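Local coordinates for BLUF domain-containing protein (Acinetobacter baumannii, PDB 6W6Z), which probably senses blue light through a BLUF domain that holds a flavin, bound here as flavin mononucleotide, at residues D17-L22 with T138-V143; A48-L53 with Q123-F128; R62-I67 with Y74-L79; Q98-I103 with L133-T138. One frame throughout, in Å; residues are numbered along the deposited sequence.

Contact 1: D17-L22 with T138-V143; sequences DLLQDL and TKMNTV
Met140 and Leu19 meet methyl to methyl, with their side chains slanting across each other. Met140 leaves the 138-143 loop toward helix 18-36. Its chain is bent at both later torsions (chi2 -64°, chi3 -75°), which curls the thioether and brings CE to the helix. CE lies 3.9 Å from Leu19 CD1. The same methyl lies 4.0 Å from Leu22 CB, so one terminal carbon serves two residues three apart, on one side of the helix. Leu19 reaches over with the tip of one branch. Leu22 offers the root of its side chain instead, because its CG swings to the backbone N side (chi1 -67°) and the rest of the side chain turns elsewhere. Leu22 also packs on Tyr44 and Tyr96.

The contact joins the first turn of helix 18-36 to the coil that follows helix 125-134. This first turn is capped by Asp17, whose OD1 accepts a weak bond from Gln20 N at 3.3 Å. Further along, Met140 also rests on Leu26 and on Tyr96 of strand 95-98, and Asn141 O accepts a hydrogen bond from Arg23 NH1. The loop is therefore laid along the helix by more than the methionine.

Between the two segments the chemistry is wholly apolar. They are held here by van der Waals contact over a small area, without a directional bond between them.

Contact 2: A48-L53 with Q123-F128; sequences AFFQCL and QNLKFF. With FMN (flavin mononucleotide), chain B.
Phe50 and Phe128 form a T-shaped (edge-to-face) pair. The ring centroids are 5.2 Å apart and the planes stand at 88°. Phe128 CE2 points down onto one face of Phe50, off centre, and lies 3.7 Å from Phe50 CG. Leu125 adds a second touch: its CD2 methyl comes obliquely to Phe50 CE2, at 3.7 Å. Leu125 and Phe128 are three residues apart, so they stand on the same side of helix 125-134. With chi1 at 168°, CG of Phe50 lies opposite the backbone N and the ring swings out to both.

All three are buried and join the helix to strand 48-54, an inner strand of the five-stranded BLUF sheet. The side chains on the other side of this strand, Phe49, Gln51 and Leu53, are part of the flavin pocket. Gln51 extends its chain to FMN, and its NE2 donates to FMN N5 at 3.0 Å with an N-H...N angle of 156°. A weaker, more bent bond runs from the same NE2 to FMN O4, at 3.1 Å. Phe49 lays one ring face under the flavin methyl C7M, which sits over the ring centre, 3.8 Å from Phe49 CG.

In the second shell, Tyr7 OH is hydrogen-bonded to Gln51 OE1, so both ends of the amide are engaged. On strand 39-45, Tyr43 makes another edge-to-face pair with Phe128, and Pro117 and Cys6 also line Phe50.

Contact 3: R62-I67 with Y74-L79; sequences RLFEKI and YNIKWL. With FMN (flavin mononucleotide), chain B.
Phe64 reaches from helix 57-67 to Ile76 and Trp78 on strand 73-83, an outermost strand of the BLUF sheet. Helix 57-67 is the helix of a beta-alpha-beta crossover from strand 48-54 to strand 73-83, with strand 2-11 between them. The same helix carries residues of the flavin pocket. From CB, the Phe64 side chain runs with CG anti to the backbone N (chi1 -178°), straight out toward the strand. Further out, CE1 comes to Ile76 CG2. CZ, at the far end, lies 3.9 Å from the same methyl and 4.1 Å from Trp78 CB. CE2 sits over one face of the indole, 3.9 Å from Trp78 CD2. The pair is edge-to-face in type but tilted, with planes at 56°. The centroids of the phenyl and of the five-membered ring are 5.0 Å apart. Ile76 and Trp78 are two apart on the strand and point the same way, so the ring tip fits against both. Trp78 NE1 is hydrogen-bonded to Thr81 OG1.

Behind Phe64, other residues of the helix turn to the flavin. Leu63 CD1 lies 3.6 Å from FMN C2, and Ile67 CD1 lies 3.7 Å from FMN C4A. Lys66 is bent at its last two torsions and curls over the ribityl chain. Its NZ donates to FMN O4' at 2.7 Å, with FMN O5' at 3.2 Å from the same nitrogen.

Contact 4: Q98-I103 with L133-T138; sequences QRNTNI and LIAEQT
Thr138 holds OG1 on the backbone N side (chi1 -57°), with CG2 anti to that nitrogen, a setting that puts OG1 near Gln98 N and CG2 against the amide end of Gln98. Gln98 runs out extended, crossing the threonine at about a right angle. OG1 accepts a weak, bent bond from Gln98 N at 3.3 Å. CG2 lies 3.9 Å from Gln98 CD. The amide oxygen itself is hydrogen-bonded to Tyr96 OH. Asn100 has CG between the backbone N and the carbonyl carbon (chi1 67°). With this chi1 the amide stands between helix start and Ala135, OD1 to the first and ND2 to the second.

Asn100 is the N-cap of helix 101-109. Its OD1 accepts from Ile103 N at 2.8 Å, and the donor lies nearly along the C=O axis. With OD1 used this way, the amide is held, and ND2 rests 3.7 Å from Ala135 CB. Ala135 is where the chain leaves helix 125-134, so the start of one helix lies beside the end of another. The two segments run in broadly opposite directions.

Asn102 makes a looser touch, with ND2 4.1 Å from Ile134 CD1; the same ND2 is hydrogen-bonded to Glu131 OE2. This is a surface contact. Ala135 also packs on Val97 of strand 95-98, and the backbone of Thr138 is hydrogen-bonded to Tyr96.

How the contacts relate
Contacts 2, 3 and 4 lie inside the loop that contact 1 closes. Contact 3 is nested within contact 2, while contacts 2 and 4 cross along the chain and share helix 125-134. Contacts 1 and 4 share Thr138. Contacts 2 and 3, centres about 14 Å apart, reach the same sheet and both touch FMN. Contacts 3 and 4 lie on opposite sides of the chain's centre, with centres about 23 Å apart. Helix 125-134 packs on the sheet face away from the flavin, while helices 18-36 and 57-67 lie on the flavin side. The sheet, through Phe50 and Gln51 of one strand, lies between flavin and helix 125-134. Leu22 against Phe49 links contacts 1 and 2.

Contact 1: D17-L22 with T138-V143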
# COMPACT_ATOMS: atom_id res chain seq x y z
N ASP A 17 3.45 -3.06 18.61
CA ASP A 17 4.64 -2.39 18.02
C ASP A 17 4.39 -2.08 16.53
O ASP A 17 4.99 -2.75 15.63
CB ASP A 17 5.93 -3.16 18.29
CG ASP A 17 7.15 -2.25 18.11
OD1 ASP A 17 6.98 -1.07 17.62
OD2 ASP A 17 8.25 -2.71 18.44
N LEU A 18 3.58 -1.05 16.28
CA LEU A 18 3.23 -0.58 14.91
C LEU A 18 4.50 -0.12 14.19
O LEU A 18 4.66 -0.42 13.03
CB LEU A 18 2.23 0.57 15.03
CG LEU A 18 1.89 1.26 13.71
CD1 LEU A 18 1.36 0.25 12.70
CD2 LEU A 18 0.91 2.37 13.93
N LEU A 19 5.37 0.65 14.85
CA LEU A 19 6.54 1.23 14.16
C LEU A 19 7.39 0.10 13.59
O LEU A 19 7.85 0.18 12.43
CB LEU A 19 7.30 2.10 15.17
CG LEU A 19 8.56 2.73 14.62
CD1 LEU A 19 8.26 3.54 13.35
CD2 LEU A 19 9.23 3.56 15.69
N GLN A 20 7.63 -0.95 14.37
CA GLN A 20 8.50 -2.05 13.86
C GLN A 20 7.78 -2.76 12.71
O GLN A 20 8.44 -3.16 11.73
CB GLN A 20 8.87 -3.05 14.97
CG GLN A 20 9.91 -4.06 14.51
CD GLN A 20 10.35 -5.04 15.58
OE1 GLN A 20 9.77 -5.13 16.65
NE2 GLN A 20 11.38 -5.81 15.26
N ASP A 21 6.47 -2.93 12.81
CA ASP A 21 5.67 -3.62 11.75
C ASP A 21 5.75 -2.84 10.44
O ASP A 21 6.05 -3.45 9.41
CB ASP A 21 4.22 -3.84 12.15
CG ASP A 21 3.98 -5.03 13.07
OD1 ASP A 21 4.92 -5.78 13.29
OD2 ASP A 21 2.81 -5.20 13.50
N LEU A 22 5.57 -1.52 10.48
CA LEU A 22 5.63 -0.68 9.26
C LEU A 22 7.05 -0.76 8.67
O LEU A 22 7.17 -0.92 7.47
CB LEU A 22 5.26 0.76 9.63
CG LEU A 22 3.80 0.97 10.06
CD1 LEU A 22 3.60 2.39 10.54
CD2 LEU A 22 2.84 0.69 8.92
N THR A 138 6.71 9.40 2.83
CA THR A 138 7.05 9.41 4.28
C THR A 138 8.31 8.57 4.49
O THR A 138 8.28 7.33 4.24
CB THR A 138 5.87 8.91 5.12
OG1 THR A 138 4.75 9.75 4.82
CG2 THR A 138 6.18 8.88 6.60
N LYS A 139 9.41 9.18 4.94
CA LYS A 139 10.67 8.44 5.21
C LYS A 139 10.51 7.65 6.50
O LYS A 139 9.95 8.24 7.46
CB LYS A 139 11.86 9.41 5.34
N MET A 140 10.99 6.40 6.56
CA MET A 140 10.79 5.53 7.75
C MET A 140 12.08 4.91 8.34
O MET A 140 11.96 4.20 9.38
CB MET A 140 9.81 4.42 7.39
CG MET A 140 8.41 5.00 7.19
SD MET A 140 7.73 5.73 8.71
CE MET A 140 7.30 4.23 9.60
N ASN A 141 13.25 5.15 7.75
CA ASN A 141 14.54 4.65 8.32
C ASN A 141 14.48 3.13 8.41
O ASN A 141 14.36 2.60 9.54
CB ASN A 141 14.85 5.17 9.73
CG ASN A 141 15.07 6.66 9.80
OD1 ASN A 141 15.87 7.21 9.06
ND2 ASN A 141 14.36 7.32 10.70
N THR A 142 14.45 2.46 7.28
CA THR A 142 14.36 0.98 7.22
C THR A 142 15.78 0.46 7.00
O THR A 142 16.55 1.12 6.27
CB THR A 142 13.36 0.53 6.15
OG1 THR A 142 13.76 1.07 4.88
CG2 THR A 142 11.95 0.97 6.44
N VAL A 143 16.08 -0.69 7.60
CA VAL A 143 17.38 -1.39 7.45
C VAL A 143 17.61 -1.57 5.94
O VAL A 143 16.61 -1.56 5.19
CB VAL A 143 17.35 -2.66 8.33
CG1 VAL A 143 16.93 -3.92 7.59
CG2 VAL A 143 18.64 -2.85 9.10

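Contact 2: A48-L53 with Q123-F128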
# COMPACT_ATOMS: atom_id res chain seq x y z
N ALA A 48 -5.31 1.33 9.41
CA ALA A 48 -5.71 0.65 8.16
C ALA A 48 -4.72 0.94 7.06
O ALA A 48 -3.99 1.95 7.15
CB ALA A 48 -7.12 1.07 7.78
N PHE A 49 -4.68 0.05 6.07
CA PHE A 49 -3.80 0.18 4.89
C PHE A 49 -4.62 0.32 3.61
O PHE A 49 -5.71 -0.20 3.44
CB PHE A 49 -2.92 -1.06 4.76
CG PHE A 49 -1.97 -1.31 5.88
CD1 PHE A 49 -0.77 -0.59 5.97
CD2 PHE A 49 -2.22 -2.31 6.82
CE1 PHE A 49 0.15 -0.88 6.96
CE2 PHE A 49 -1.31 -2.55 7.84
CZ PHE A 49 -0.12 -1.85 7.90
N PHE A 50 -3.98 0.91 2.63
CA PHE A 50 -4.40 0.86 1.23
C PHE A 50 -3.14 0.53 0.46
O PHE A 50 -2.11 1.12 0.81
CB PHE A 50 -5.02 2.17 0.75
CG PHE A 50 -5.19 2.20 -0.76
CD1 PHE A 50 -4.12 2.49 -1.61
CD2 PHE A 50 -6.39 1.80 -1.33
CE1 PHE A 50 -4.28 2.45 -2.99
CE2 PHE A 50 -6.55 1.79 -2.72
CZ PHE A 50 -5.49 2.08 -3.54
N GLN A 51 -3.19 -0.46 -0.42
CA GLN A 51 -2.00 -0.73 -1.24
C GLN A 51 -2.38 -0.84 -2.70
O GLN A 51 -3.44 -1.43 -3.03
CB GLN A 51 -1.26 -1.97 -0.75
CG GLN A 51 0.10 -2.11 -1.39
CD GLN A 51 0.90 -3.26 -0.85
OE1 GLN A 51 0.35 -4.33 -0.55
NE2 GLN A 51 2.20 -3.04 -0.68
N CYS A 52 -1.51 -0.37 -3.57
CA CYS A 52 -1.61 -0.61 -5.02
C CYS A 52 -0.32 -1.30 -5.46
O CYS A 52 0.76 -0.85 -5.04
CB CYS A 52 -1.93 0.73 -5.67
SG CYS A 52 -1.50 0.83 -7.41
N LEU A 53 -0.44 -2.44 -6.15
CA LEU A 53 0.67 -3.22 -6.74
C LEU A 53 0.59 -3.10 -8.26
O LEU A 53 -0.52 -3.29 -8.81
CB LEU A 53 0.55 -4.68 -6.32
CG LEU A 53 0.47 -4.96 -4.81
CD1 LEU A 53 0.15 -6.42 -4.55
CD2 LEU A 53 1.78 -4.57 -4.14
N GLN A 123 -14.50 4.21 -7.59
CA GLN A 123 -14.56 5.54 -8.26
C GLN A 123 -13.62 6.52 -7.54
O GLN A 123 -13.02 7.36 -8.22
CB GLN A 123 -15.99 6.08 -8.31
CG GLN A 123 -16.92 5.24 -9.17
CD GLN A 123 -16.67 5.39 -10.66
OE1 GLN A 123 -15.95 6.28 -11.11
NE2 GLN A 123 -17.29 4.52 -11.44
N ASN A 124 -13.48 6.43 -6.23
CA ASN A 124 -12.60 7.33 -5.45
C ASN A 124 -11.13 7.20 -5.85
O ASN A 124 -10.34 8.15 -5.53
CB ASN A 124 -12.71 7.09 -3.95
CG ASN A 124 -14.10 7.32 -3.41
OD1 ASN A 124 -14.53 6.60 -2.52
ND2 ASN A 124 -14.76 8.36 -3.91
N LEU A 125 -10.73 6.05 -6.43
CA LEU A 125 -9.31 5.72 -6.76
C LEU A 125 -8.76 6.64 -7.84
O LEU A 125 -7.54 6.89 -7.79
CB LEU A 125 -9.20 4.25 -7.18
CG LEU A 125 -9.65 3.23 -6.13
CD1 LEU A 125 -9.26 1.82 -6.55
CD2 LEU A 125 -9.09 3.56 -4.74
N LYS A 126 -9.60 7.16 -8.74
CA LYS A 126 -9.23 8.30 -9.63
C LYS A 126 -8.42 9.29 -8.79
O LYS A 126 -7.16 9.35 -8.98
CB LYS A 126 -10.47 9.01 -10.22
N PHE A 127 -9.07 9.96 -7.83
CA PHE A 127 -8.48 11.05 -7.01
C PHE A 127 -7.46 10.49 -6.02
O PHE A 127 -6.41 11.12 -5.85
CB PHE A 127 -9.54 11.83 -6.23
N PHE A 128 -7.77 9.36 -5.37
CA PHE A 128 -6.92 8.84 -4.27
C PHE A 128 -5.56 8.38 -4.79
O PHE A 128 -4.56 8.76 -4.15
CB PHE A 128 -7.56 7.72 -3.46
CG PHE A 128 -6.86 7.42 -2.16
CD1 PHE A 128 -6.75 8.38 -1.16
CD2 PHE A 128 -6.33 6.16 -1.91
CE1 PHE A 128 -6.13 8.09 0.04
CE2 PHE A 128 -5.72 5.86 -0.71
CZ PHE A 128 -5.64 6.82 0.28
N1 FMN B . 5.61 -8.09 0.63
C2 FMN B . 6.15 -7.82 -0.57
O2 FMN B . 7.03 -8.63 -1.01
N3 FMN B . 5.70 -6.81 -1.35
C4 FMN B . 4.74 -5.97 -0.95
O4 FMN B . 4.35 -5.03 -1.64
C4A FMN B . 4.15 -6.16 0.36
N5 FMN B . 3.21 -5.37 0.86
C5A FMN B . 2.67 -5.68 2.06
C6 FMN B . 1.70 -4.84 2.56
C7 FMN B . 1.09 -5.11 3.77
C7M FMN B . 0.05 -4.15 4.25
C8 FMN B . 1.57 -6.21 4.63
C8M FMN B . 0.89 -6.42 5.98
C9 FMN B . 2.54 -7.05 4.13
C9A FMN B . 3.13 -6.79 2.89
N10 FMN B . 4.16 -7.58 2.39
C10 FMN B . 4.65 -7.30 1.13
C1' FMN B . 4.74 -8.74 3.14
C2' FMN B . 4.22 -10.11 2.77
O2' FMN B . 2.91 -10.27 3.34
C3' FMN B . 5.19 -11.16 3.38
O3' FMN B . 5.52 -10.85 4.74
C4' FMN B . 6.53 -11.21 2.69
O4' FMN B . 6.34 -11.40 1.27
C5' FMN B . 7.38 -12.39 3.23
O5' FMN B . 6.79 -13.68 2.98
P FMN B . 7.52 -15.11 3.37
O1P FMN B . 6.96 -15.41 4.75
O2P FMN B . 7.04 -16.01 2.25
O3P FMN B . 9.02 -14.86 3.39

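Contact 3: R62-I67 with Y74-L79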
# COMPACT_ATOMS: atom_id res chain seq x y z
N ARG A 62 0.16 -13.63 -7.35
CA ARG A 62 0.85 -14.53 -6.40
C ARG A 62 1.28 -13.71 -5.18
O ARG A 62 1.07 -14.18 -4.02
CB ARG A 62 1.96 -15.26 -7.15
N LEU A 63 1.74 -12.46 -5.39
CA LEU A 63 2.15 -11.58 -4.26
C LEU A 63 0.91 -11.26 -3.44
O LEU A 63 0.96 -11.45 -2.24
CB LEU A 63 2.83 -10.31 -4.76
CG LEU A 63 3.07 -9.24 -3.70
CD1 LEU A 63 3.91 -9.78 -2.55
CD2 LEU A 63 3.76 -8.02 -4.28
N PHE A 64 -0.20 -10.83 -4.06
CA PHE A 64 -1.45 -10.54 -3.32
C PHE A 64 -1.90 -11.76 -2.48
O PHE A 64 -2.39 -11.54 -1.34
CB PHE A 64 -2.54 -10.06 -4.28
CG PHE A 64 -3.83 -9.68 -3.59
CD1 PHE A 64 -3.84 -8.78 -2.53
CD2 PHE A 64 -5.04 -10.15 -4.06
CE1 PHE A 64 -5.02 -8.42 -1.91
CE2 PHE A 64 -6.23 -9.74 -3.48
CZ PHE A 64 -6.22 -8.89 -2.40
N GLU A 65 -1.86 -12.98 -3.03
CA GLU A 65 -2.23 -14.24 -2.29
C GLU A 65 -1.41 -14.36 -1.01
O GLU A 65 -2.00 -14.60 0.04
CB GLU A 65 -2.05 -15.50 -3.16
CG GLU A 65 -3.34 -16.00 -3.79
CD GLU A 65 -3.21 -16.76 -5.12
OE1 GLU A 65 -2.10 -17.26 -5.42
OE2 GLU A 65 -4.22 -16.84 -5.86
N LYS A 66 -0.11 -14.07 -1.08
CA LYS A 66 0.82 -14.05 0.07
C LYS A 66 0.44 -12.95 1.05
O LYS A 66 0.35 -13.24 2.25
CB LYS A 66 2.27 -13.89 -0.40
CG LYS A 66 2.77 -15.03 -1.28
CD LYS A 66 4.29 -15.24 -1.38
CE LYS A 66 5.14 -13.99 -1.28
NZ LYS A 66 5.44 -13.65 0.13
N ILE A 67 0.17 -11.74 0.57
CA ILE A 67 -0.14 -10.58 1.45
C ILE A 67 -1.43 -10.89 2.20
O ILE A 67 -1.56 -10.50 3.42
CB ILE A 67 -0.24 -9.27 0.66
CG1 ILE A 67 1.12 -8.82 0.11
CG2 ILE A 67 -0.91 -8.19 1.48
CD1 ILE A 67 1.02 -7.73 -0.98
N TYR A 74 -5.75 -7.74 8.47
CA TYR A 74 -6.94 -8.63 8.35
C TYR A 74 -8.08 -7.85 7.71
O TYR A 74 -7.91 -6.63 7.44
CB TYR A 74 -7.35 -9.19 9.72
CG TYR A 74 -7.92 -8.16 10.66
CD1 TYR A 74 -7.12 -7.27 11.37
CD2 TYR A 74 -9.28 -8.11 10.88
CE1 TYR A 74 -7.68 -6.32 12.20
CE2 TYR A 74 -9.84 -7.20 11.75
CZ TYR A 74 -9.05 -6.27 12.39
OH TYR A 74 -9.68 -5.38 13.21
N ASN A 75 -9.20 -8.53 7.42
CA ASN A 75 -10.37 -7.85 6.81
C ASN A 75 -9.93 -7.24 5.46
O ASN A 75 -10.21 -6.08 5.20
CB ASN A 75 -10.89 -6.73 7.73
CG ASN A 75 -12.31 -6.28 7.43
OD1 ASN A 75 -13.25 -6.90 7.90
ND2 ASN A 75 -12.47 -5.19 6.68
N ILE A 76 -9.27 -8.01 4.62
CA ILE A 76 -8.75 -7.49 3.32
C ILE A 76 -9.97 -7.23 2.43
O ILE A 76 -10.76 -8.14 2.24
CB ILE A 76 -7.71 -8.43 2.67
CG1 ILE A 76 -6.31 -8.38 3.31
CG2 ILE A 76 -7.55 -8.12 1.19
CD1 ILE A 76 -6.18 -8.90 4.71
N LYS A 77 -10.09 -6.02 1.89
CA LYS A 77 -11.11 -5.61 0.89
C LYS A 77 -10.45 -5.37 -0.47
O LYS A 77 -9.89 -4.26 -0.71
CB LYS A 77 -11.84 -4.37 1.41
CG LYS A 77 -12.92 -3.82 0.50
CD LYS A 77 -13.55 -2.55 1.06
CE LYS A 77 -14.75 -2.10 0.25
NZ LYS A 77 -15.01 -0.66 0.45
N TRP A 78 -10.55 -6.35 -1.36
CA TRP A 78 -10.04 -6.27 -2.74
C TRP A 78 -10.88 -5.27 -3.53
O TRP A 78 -12.11 -5.46 -3.65
CB TRP A 78 -10.05 -7.67 -3.36
CG TRP A 78 -9.48 -7.79 -4.73
CD1 TRP A 78 -8.77 -6.87 -5.43
CD2 TRP A 78 -9.47 -8.99 -5.52
NE1 TRP A 78 -8.37 -7.38 -6.63
CE2 TRP A 78 -8.78 -8.69 -6.71
CE3 TRP A 78 -10.01 -10.27 -5.34
CZ2 TRP A 78 -8.61 -9.64 -7.72
CZ3 TRP A 78 -9.84 -11.21 -6.34
CH2 TRP A 78 -9.16 -10.89 -7.51
N LEU A 79 -10.26 -4.20 -4.03
CA LEU A 79 -11.02 -3.13 -4.70
C LEU A 79 -11.07 -3.40 -6.20
O LEU A 79 -12.17 -3.33 -6.78
CB LEU A 79 -10.38 -1.79 -4.38
CG LEU A 79 -10.63 -1.37 -2.94
CD1 LEU A 79 -9.73 -0.20 -2.55
CD2 LEU A 79 -12.10 -1.02 -2.78
N1 FMN B . 5.61 -8.09 0.63
C2 FMN B . 6.15 -7.82 -0.57
O2 FMN B . 7.03 -8.63 -1.01
N3 FMN B . 5.70 -6.81 -1.35
C4 FMN B . 4.74 -5.97 -0.95
O4 FMN B . 4.35 -5.03 -1.64
C4A FMN B . 4.15 -6.16 0.36
N5 FMN B . 3.21 -5.37 0.86
C5A FMN B . 2.67 -5.68 2.06
C6 FMN B . 1.70 -4.84 2.56
C7 FMN B . 1.09 -5.11 3.77
C7M FMN B . 0.05 -4.15 4.25
C8 FMN B . 1.57 -6.21 4.63
C8M FMN B . 0.89 -6.42 5.98
C9 FMN B . 2.54 -7.05 4.13
C9A FMN B . 3.13 -6.79 2.89
N10 FMN B . 4.16 -7.58 2.39
C10 FMN B . 4.65 -7.30 1.13
C1' FMN B . 4.74 -8.74 3.14
C2' FMN B . 4.22 -10.11 2.77
O2' FMN B . 2.91 -10.27 3.34
C3' FMN B . 5.19 -11.16 3.38
O3' FMN B . 5.52 -10.85 4.74
C4' FMN B . 6.53 -11.21 2.69
O4' FMN B . 6.34 -11.40 1.27
C5' FMN B . 7.38 -12.39 3.23
O5' FMN B . 6.79 -13.68 2.98
P FMN B . 7.52 -15.11 3.37
O1P FMN B . 6.96 -15.41 4.75
O2P FMN B . 7.04 -16.01 2.25
O3P FMN B . 9.02 -14.86 3.39

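Contact 4: Q98-I103 with L133-T138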
# COMPACT_ATOMS: atom_id res chain seq x y z
N GLN A 98 1.71 8.51 4.34
CA GLN A 98 0.82 8.56 5.52
C GLN A 98 -0.14 9.72 5.32
O GLN A 98 -0.08 10.35 4.30
CB GLN A 98 1.63 8.68 6.82
CG GLN A 98 2.48 7.43 7.08
CD GLN A 98 3.05 7.38 8.48
OE1 GLN A 98 3.36 6.30 8.99
NE2 GLN A 98 3.22 8.55 9.07
N ARG A 99 -1.07 9.91 6.26
CA ARG A 99 -2.05 11.01 6.26
C ARG A 99 -1.34 12.36 6.07
O ARG A 99 -0.32 12.64 6.76
CB ARG A 99 -2.81 11.01 7.58
CG ARG A 99 -4.27 10.63 7.51
CD ARG A 99 -4.83 10.54 8.91
NE ARG A 99 -4.95 11.82 9.57
CZ ARG A 99 -5.49 11.97 10.77
NH1 ARG A 99 -5.89 10.90 11.44
NH2 ARG A 99 -5.57 13.17 11.33
N ASN A 100 -1.86 13.18 5.17
CA ASN A 100 -1.37 14.54 4.91
C ASN A 100 -2.62 15.39 4.74
O ASN A 100 -3.72 14.79 4.65
CB ASN A 100 -0.42 14.58 3.71
CG ASN A 100 -1.09 14.27 2.39
OD1 ASN A 100 -2.28 14.54 2.20
ND2 ASN A 100 -0.31 13.76 1.44
N THR A 101 -2.47 16.70 4.68
CA THR A 101 -3.66 17.59 4.63
C THR A 101 -4.44 17.37 3.33
O THR A 101 -5.65 17.46 3.39
CB THR A 101 -3.29 19.05 4.94
OG1 THR A 101 -2.37 19.53 3.97
CG2 THR A 101 -2.73 19.23 6.32
N ASN A 102 -3.81 17.15 2.17
CA ASN A 102 -4.56 16.93 0.91
C ASN A 102 -5.48 15.71 1.09
O ASN A 102 -6.61 15.74 0.61
CB ASN A 102 -3.63 16.63 -0.27
CG ASN A 102 -3.19 17.84 -1.03
OD1 ASN A 102 -3.30 18.97 -0.55
ND2 ASN A 102 -2.66 17.59 -2.23
N ILE A 103 -5.01 14.64 1.73
CA ILE A 103 -5.78 13.37 1.82
C ILE A 103 -6.89 13.58 2.85
O ILE A 103 -7.98 13.13 2.62
CB ILE A 103 -4.85 12.20 2.18
CG1 ILE A 103 -3.95 11.86 0.98
CG2 ILE A 103 -5.63 11.01 2.68
CD1 ILE A 103 -2.73 11.05 1.34
N LEU A 133 0.27 9.45 -5.61
CA LEU A 133 1.36 9.73 -6.57
C LEU A 133 2.03 11.08 -6.23
O LEU A 133 3.26 11.12 -6.24
CB LEU A 133 0.81 9.74 -8.00
CG LEU A 133 1.84 10.03 -9.08
CD1 LEU A 133 2.96 9.00 -9.09
CD2 LEU A 133 1.19 10.10 -10.46
N ILE A 134 1.26 12.13 -5.96
CA ILE A 134 1.83 13.50 -5.79
C ILE A 134 2.35 13.71 -4.37
O ILE A 134 3.24 14.55 -4.20
CB ILE A 134 0.86 14.61 -6.24
CG1 ILE A 134 -0.33 14.80 -5.29
CG2 ILE A 134 0.44 14.36 -7.68
CD1 ILE A 134 -1.26 15.93 -5.67
N ALA A 135 1.84 12.99 -3.36
CA ALA A 135 2.33 13.06 -1.97
C ALA A 135 3.86 12.91 -1.90
O ALA A 135 4.46 12.12 -2.67
CB ALA A 135 1.64 12.00 -1.13
N GLU A 136 4.49 13.68 -0.99
CA GLU A 136 5.90 13.48 -0.57
C GLU A 136 5.95 12.10 0.10
O GLU A 136 5.10 11.86 0.95
CB GLU A 136 6.33 14.54 0.46
N GLN A 137 6.87 11.21 -0.27
CA GLN A 137 7.00 9.92 0.45
C GLN A 137 7.32 10.17 1.92
O GLN A 137 8.16 11.08 2.23
CB GLN A 137 8.04 9.03 -0.21
CG GLN A 137 8.47 7.86 0.68
CD GLN A 137 9.09 6.82 -0.21
OE1 GLN A 137 8.54 5.76 -0.41
NE2 GLN A 137 10.19 7.19 -0.86
N THR A 138 6.71 9.40 2.83
CA THR A 138 7.05 9.41 4.28
C THR A 138 8.31 8.57 4.49
O THR A 138 8.28 7.33 4.24
CB THR A 138 5.87 8.91 5.12
OG1 THR A 138 4.75 9.75 4.82
CG2 THR A 138 6.18 8.88 6.60